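Local atomic coordinates of Exo-arabinanase (Penicillium chrysogenum, PDB entry 3A72), a protein that probably hydrolyses alpha-1,5-linked L-arabinan from the chain ends, and binds arabinobiose. Residues E66-V74 against Y119-F130. Sequence-based numbering, arbitrary orientation.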
ATOM      1  N   GLU A  66      -2.444  17.072 -12.180  1.00  6.09           N
ATOM      2  CA  GLU A  66      -2.732  15.812 -12.875  1.00  5.96           C
ATOM      3  C   GLU A  66      -1.903  15.712 -14.145  1.00  6.25           C
ATOM      4  O   GLU A  66      -1.876  16.663 -14.958  1.00  8.04           O
ATOM      5  CB  GLU A  66      -4.244  15.768 -13.177  1.00  7.16           C
ATOM      6  CG  GLU A  66      -4.659  14.375 -13.723  1.00  9.95           C
ATOM      7  CD  GLU A  66      -6.150  14.164 -13.783  1.00 11.53           C
ATOM      8  OE1 GLU A  66      -6.834  15.072 -14.205  1.00 17.34           O
ATOM      9  OE2 GLU A  66      -6.727  13.116 -13.433  1.00 12.94           O
ATOM     10  N   ILE A  67      -1.266  14.570 -14.345  1.00  6.25           N
ATOM     11  CA  ILE A  67      -0.497  14.329 -15.545  1.00  6.42           C
ATOM     12  C   ILE A  67      -1.064  13.239 -16.449  1.00  6.65           C
ATOM     13  O   ILE A  67      -0.811  13.263 -17.643  1.00  7.46           O
ATOM     14  CB  ILE A  67       0.985  14.057 -15.251  1.00  6.72           C
ATOM     15  CG1 ILE A  67       1.266  12.813 -14.416  1.00  7.11           C
ATOM     16  CG2 ILE A  67       1.616  15.274 -14.581  1.00  8.03           C
ATOM     17  CD1 ILE A  67       2.727  12.351 -14.466  1.00  7.16           C
ATOM     18  N   SER A  68      -1.819  12.295 -15.909  1.00  6.24           N
ATOM     19  CA  SER A  68      -2.387  11.186 -16.713  1.00  6.11           C
ATOM     20  C   SER A  68      -3.454  10.511 -15.853  1.00  6.00           C
ATOM     21  O   SER A  68      -3.633  10.810 -14.664  1.00  6.22           O
ATOM     22  CB  SER A  68      -1.338  10.212 -17.149  1.00  6.56           C
ATOM     23  OG  SER A  68      -0.788   9.539 -16.006  1.00  7.53           O
ATOM     24  N   ARG A  69      -4.148   9.589 -16.512  1.00  7.13           N
ATOM     25  CA  ARG A  69      -5.104   8.687 -15.879  1.00  7.47           C
ATOM     26  C   ARG A  69      -4.902   7.278 -16.396  1.00  7.74           C
ATOM     27  O   ARG A  69      -4.640   7.111 -17.606  1.00 10.23           O
ATOM     28  CB  ARG A  69      -6.554   9.156 -16.167  1.00  8.10           C
ATOM     29  CG  ARG A  69      -6.864  10.504 -15.589  1.00  8.55           C
ATOM     30  CD  ARG A  69      -8.197  11.019 -16.130  1.00  9.28           C
ATOM     31  NE  ARG A  69      -8.437  12.309 -15.554  1.00 10.37           N
ATOM     32  CZ  ARG A  69      -9.485  13.074 -15.731  1.00 15.75           C
ATOM     33  NH1 ARG A  69     -10.463  12.608 -16.486  1.00 27.58           N
ATOM     34  NH2 ARG A  69      -9.563  14.241 -15.140  1.00 21.41           N
ATOM     35  N   VAL A  70      -4.994   6.299 -15.510  1.00  6.71           N
ATOM     36  CA  VAL A  70      -4.896   4.892 -15.921  1.00  6.80           C
ATOM     37  C   VAL A  70      -6.323   4.374 -16.032  1.00  6.12           C
ATOM     38  O   VAL A  70      -7.050   4.274 -15.032  1.00  6.33           O
ATOM     39  CB  VAL A  70      -4.046   4.065 -14.978  1.00  6.86           C
ATOM     40  CG1 VAL A  70      -3.750   2.707 -15.645  1.00  8.24           C
ATOM     41  CG2 VAL A  70      -2.718   4.789 -14.630  1.00  8.43           C
ATOM     42  N   HIS A  71      -6.730   4.064 -17.278  1.00  7.22           N
ATOM     43  CA  HIS A  71      -8.064   3.572 -17.558  1.00  7.62           C
ATOM     44  C   HIS A  71      -8.046   2.048 -17.737  1.00  7.41           C
ATOM     45  O   HIS A  71      -7.035   1.433 -18.084  1.00  7.66           O
ATOM     46  CB  HIS A  71      -8.589   4.195 -18.844  1.00  8.55           C
ATOM     47  CG  HIS A  71      -8.741   5.649 -18.802  1.00  8.51           C
ATOM     48  ND1 HIS A  71      -9.844   6.309 -18.357  1.00 10.92           N
ATOM     49  CD2 HIS A  71      -7.870   6.602 -19.185  1.00 10.26           C
ATOM     50  CE1 HIS A  71      -9.618   7.647 -18.466  1.00 11.48           C
ATOM     51  NE2 HIS A  71      -8.459   7.837 -18.965  1.00 12.99           N
ATOM     52  N   ASP A  72      -9.248   1.468 -17.499  1.00  7.11           N
ATOM     53  CA  ASP A  72      -9.414   0.022 -17.614  1.00  6.62           C
ATOM     54  C   ASP A  72      -9.604  -0.375 -19.059  1.00  7.12           C
ATOM     55  O   ASP A  72     -10.710  -0.655 -19.543  1.00  8.25           O
ATOM     56  CB  ASP A  72     -10.592  -0.442 -16.779  1.00  6.64           C
ATOM     57  CG  ASP A  72     -10.668  -1.978 -16.698  1.00  6.06           C
ATOM     58  OD1 ASP A  72      -9.860  -2.663 -17.372  1.00  6.93           O
ATOM     59  OD2 ASP A  72     -11.564  -2.455 -15.953  1.00  6.09           O
ATOM     60  N   THR A  73      -8.491  -0.383 -19.807  1.00  7.74           N
ATOM     61  CA  THR A  73      -8.492  -0.759 -21.194  1.00  9.37           C
ATOM     62  C   THR A  73      -8.601  -2.272 -21.396  1.00  9.04           C
ATOM     63  O   THR A  73      -8.936  -2.719 -22.484  1.00 11.80           O
ATOM     64  CB  THR A  73      -7.212  -0.250 -21.904  1.00  9.77           C
ATOM     65  OG1 THR A  73      -6.097  -0.833 -21.256  1.00 10.10           O
ATOM     66  CG2 THR A  73      -7.156   1.260 -21.869  1.00 11.69           C
ATOM     67  N   VAL A  74      -8.299  -3.064 -20.347  1.00  8.17           N
ATOM     68  CA  VAL A  74      -8.297  -4.512 -20.509  1.00  8.66           C
ATOM     69  C   VAL A  74      -9.720  -5.078 -20.345  1.00  8.58           C
ATOM     70  O   VAL A  74     -10.117  -5.948 -21.188  1.00 10.51           O
ATOM     71  CB  VAL A  74      -7.274  -5.151 -19.598  1.00  8.81           C
ATOM     72  CG1 VAL A  74      -7.473  -4.859 -18.134  1.00  8.79           C
ATOM     73  CG2 VAL A  74      -7.270  -6.651 -19.904  1.00 12.05           C
ATOM     74  N   TYR A 119      -0.304  -2.409 -15.207  1.00  5.24           N
ATOM     75  CA  TYR A 119      -0.053  -1.433 -16.252  1.00  5.77           C
ATOM     76  C   TYR A 119       1.377  -0.911 -16.101  1.00  5.54           C
ATOM     77  O   TYR A 119       1.948  -0.847 -15.020  1.00  6.38           O
ATOM     78  CB  TYR A 119      -1.057  -0.245 -16.141  1.00  6.21           C
ATOM     79  CG  TYR A 119      -2.376  -0.597 -16.798  1.00  6.02           C
ATOM     80  CD1 TYR A 119      -2.694  -0.110 -18.044  1.00  6.84           C
ATOM     81  CD2 TYR A 119      -3.303  -1.444 -16.199  1.00  7.02           C
ATOM     82  CE1 TYR A 119      -3.880  -0.420 -18.667  1.00  7.58           C
ATOM     83  CE2 TYR A 119      -4.481  -1.807 -16.810  1.00  6.93           C
ATOM     84  CZ  TYR A 119      -4.777  -1.290 -18.052  1.00  6.94           C
ATOM     85  OH  TYR A 119      -5.956  -1.711 -18.651  1.00  8.15           O
ATOM     86  N   ALA A 120       1.969  -0.498 -17.234  1.00  5.80           N
ATOM     87  CA  ALA A 120       3.330   0.034 -17.245  1.00  5.90           C
ATOM     88  C   ALA A 120       3.381   1.320 -18.048  1.00  6.27           C
ATOM     89  O   ALA A 120       2.702   1.495 -19.082  1.00  7.27           O
ATOM     90  CB  ALA A 120       4.288  -0.954 -17.845  1.00  7.47           C
ATOM     91  N   SER A 121       4.253   2.208 -17.605  1.00  6.28           N
ATOM     92  CA  SER A 121       4.587   3.432 -18.272  1.00  6.48           C
ATOM     93  C   SER A 121       6.094   3.530 -18.465  1.00  6.70           C
ATOM     94  O   SER A 121       6.866   3.280 -17.510  1.00  7.40           O
ATOM     95  CB  SER A 121       4.146   4.645 -17.417  1.00  6.80           C
ATOM     96  OG  SER A 121       4.637   5.861 -17.967  1.00  7.54           O
ATOM     97  N   GLN A 122       6.519   3.865 -19.676  1.00  7.24           N
ATOM     98  CA  GLN A 122       7.913   4.023 -19.985  1.00  7.98           C
ATOM     99  C   GLN A 122       8.328   5.479 -20.001  1.00  9.33           C
ATOM    100  O   GLN A 122       9.527   5.740 -20.270  1.00 13.50           O
ATOM    101  CB  GLN A 122       8.220   3.380 -21.334  1.00 10.33           C
ATOM    102  CG  GLN A 122       7.775   1.970 -21.476  1.00 10.82           C
ATOM    103  CD  GLN A 122       8.341   1.018 -20.470  1.00 12.54           C
ATOM    104  OE1 GLN A 122       9.407   1.161 -19.807  1.00 16.13           O
ATOM    105  NE2 GLN A 122       7.615  -0.077 -20.362  1.00 13.07           N
ATOM    106  N   ASP A 123       7.451   6.410 -19.709  1.00  8.55           N
ATOM    107  CA  ASP A 123       7.710   7.831 -19.810  1.00  8.71           C
ATOM    108  C   ASP A 123       7.334   8.529 -18.537  1.00  8.43           C
ATOM    109  O   ASP A 123       6.804   9.686 -18.536  1.00 10.76           O
ATOM    110  CB  ASP A 123       6.968   8.439 -21.031  1.00 10.14           C
ATOM    111  CG  ASP A 123       5.478   8.150 -21.033  1.00  9.72           C
ATOM    112  OD1 ASP A 123       4.914   7.725 -19.997  1.00  8.84           O
ATOM    113  OD2 ASP A 123       4.856   8.373 -22.103  1.00 11.15           O
ATOM    114  N   ASP A 124       7.637   7.879 -17.401  1.00  9.22           N
ATOM    115  CA  ASP A 124       7.525   8.530 -16.086  1.00  9.26           C
ATOM    116  C   ASP A 124       6.089   8.893 -15.768  1.00  9.01           C
ATOM    117  O   ASP A 124       5.806   9.805 -14.988  1.00 10.60           O
ATOM    118  CB  ASP A 124       8.476   9.731 -15.930  1.00 11.60           C
ATOM    119  CG  ASP A 124       9.955   9.359 -16.001  1.00 15.63           C
ATOM    120  OD1 ASP A 124      10.275   8.233 -15.696  1.00 15.57           O
ATOM    121  OD2 ASP A 124      10.825  10.216 -16.304  1.00 27.06           O
ATOM    122  N   GLY A 125       5.133   8.088 -16.262  1.00  7.93           N
ATOM    123  CA  GLY A 125       3.739   8.280 -15.903  1.00  7.80           C
ATOM    124  C   GLY A 125       2.915   9.124 -16.847  1.00  7.95           C
ATOM    125  O   GLY A 125       1.785   9.497 -16.466  1.00  9.53           O
ATOM    126  N   MET A 126       3.422   9.444 -18.030  1.00  8.39           N
ATOM    127  CA  MET A 126       2.607  10.181 -18.984  1.00  8.10           C
ATOM    128  C   MET A 126       1.622   9.293 -19.763  1.00  8.74           C
ATOM    129  O   MET A 126       0.488   9.716 -20.020  1.00  9.66           O
ATOM    130  CB  MET A 126       3.485  10.979 -19.931  1.00 11.22           C
ATOM    131  CG  MET A 126       4.388  11.993 -19.219  1.00 12.25           C
ATOM    132  SD  MET A 126       3.524  13.238 -18.281  1.00 18.36           S
ATOM    133  CE  MET A 126       2.523  13.979 -19.510  1.00 33.49           C
ATOM    134  N   THR A 127       2.091   8.117 -20.146  1.00  7.87           N
ATOM    135  CA  THR A 127       1.283   7.172 -20.891  1.00  8.28           C
ATOM    136  C   THR A 127       1.426   5.785 -20.306  1.00  7.96           C
ATOM    137  O   THR A 127       2.437   5.456 -19.673  1.00  8.49           O
ATOM    138  CB  THR A 127       1.582   7.144 -22.404  1.00 10.03           C
ATOM    139  OG1 THR A 127       2.925   6.679 -22.573  1.00 10.79           O
ATOM    140  CG2 THR A 127       1.396   8.512 -23.014  1.00 12.61           C
ATOM    141  N   TRP A 128       0.420   4.949 -20.540  1.00  8.10           N
ATOM    142  CA  TRP A 128       0.291   3.635 -19.876  1.00  7.70           C
ATOM    143  C   TRP A 128      -0.146   2.598 -20.890  1.00  7.43           C
ATOM    144  O   TRP A 128      -0.952   2.873 -21.799  1.00  8.63           O
ATOM    145  CB  TRP A 128      -0.786   3.685 -18.770  1.00  7.38           C
ATOM    146  CG  TRP A 128      -0.460   4.687 -17.719  1.00  6.60           C
ATOM    147  CD1 TRP A 128      -0.826   5.998 -17.669  1.00  6.97           C
ATOM    148  CD2 TRP A 128       0.324   4.454 -16.574  1.00  6.44           C
ATOM    149  NE1 TRP A 128      -0.289   6.518 -16.525  1.00  7.17           N
ATOM    150  CE2 TRP A 128       0.414   5.633 -15.820  1.00  6.50           C
ATOM    151  CE3 TRP A 128       0.968   3.302 -16.047  1.00  6.84           C
ATOM    152  CZ2 TRP A 128       1.120   5.700 -14.638  1.00  6.64           C
ATOM    153  CZ3 TRP A 128       1.661   3.376 -14.867  1.00  7.14           C
ATOM    154  CH2 TRP A 128       1.729   4.576 -14.145  1.00  6.70           C
ATOM    155  N   ASP A 129       0.309   1.373 -20.654  1.00  7.46           N
ATOM    156  CA  ASP A 129      -0.129   0.224 -21.418  1.00  8.54           C
ATOM    157  C   ASP A 129      -0.385  -0.954 -20.464  1.00  6.97           C
ATOM    158  O   ASP A 129       0.353  -1.186 -19.513  1.00  7.60           O
ATOM    159  CB  ASP A 129       0.917  -0.239 -22.422  1.00 10.62           C
ATOM    160  CG  ASP A 129       0.941   0.723 -23.587  1.00 12.19           C
ATOM    161  OD1 ASP A 129       0.039   0.651 -24.468  1.00 17.78           O
ATOM    162  OD2 ASP A 129       1.859   1.568 -23.579  1.00 15.62           O
ATOM    163  N   PHE A 130      -1.421  -1.709 -20.775  1.00  8.47           N
ATOM    164  CA  PHE A 130      -1.714  -2.961 -20.043  1.00  7.84           C
ATOM    165  C   PHE A 130      -0.577  -3.954 -20.269  1.00  7.50           C
ATOM    166  O   PHE A 130      -0.154  -4.135 -21.408  1.00  9.24           O
ATOM    167  CB  PHE A 130      -3.047  -3.534 -20.514  1.00  8.53           C
ATOM    168  CG  PHE A 130      -3.335  -4.930 -19.977  1.00  7.78           C
ATOM    169  CD1 PHE A 130      -3.718  -5.122 -18.696  1.00  8.12           C
ATOM    170  CD2 PHE A 130      -3.210  -6.027 -20.796  1.00  9.16           C
ATOM    171  CE1 PHE A 130      -3.929  -6.380 -18.210  1.00  8.65           C
ATOM    172  CE2 PHE A 130      -3.432  -7.301 -20.317  1.00 10.70           C
ATOM    173  CZ  PHE A 130      -3.803  -7.492 -19.005  1.00  9.24           C
TER
HETATM  174  O   HOH W   1      -0.520  12.197 -20.180  1.00 18.17           O
HETATM  175  O   HOH W   2      -3.756  -0.284 -22.414  1.00 16.99           O
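The indole of W128 lies between V70 CG2, in CH-pi contact centred over one face at 3.5 Å from the five-membered ring centroid, and S121 CB, offset over the other; S68 meets its edge in plane. The Y119 ring takes V70 CG1 on one face, also a CH-pi contact, and F130 CA on the opposite face, both toward the rim, with T73 OG1 at its edge. This joins the outer strand 65-70 of one blade of a six-bladed beta-propeller to the next blade, through the Asp-box hairpin S121-W128 of the sialidase type. Valine suits position 70: with CG1 anti to the backbone N (chi1 -168°), its two methyls spread onto two different rings. At the loop end of 66-74, V74 CG2 sits 3.8 Å from the F130 ring centroid, a third CH-pi contact, while T73 OG1 and Y119 OH share a hydrogen bond of 2.8 Å. Within the Asp-box, D123 holds T127 with both carboxylate oxygens, OD1 taking the backbone N and OD2 the OG1 at 2.6 Å; G125, at positive phi, makes the turn without a side chain, and I67 CD1 packs against its O. Water 1 accompanies this end, donating to both I67 O and M126 O. Small and polar, S68 both accepts and donates: W128 NE1 reaches its OG at 3.1 Å, nearly straight at 170°, and OG donates its own hydrogen to G125 O, 2.6 Å away.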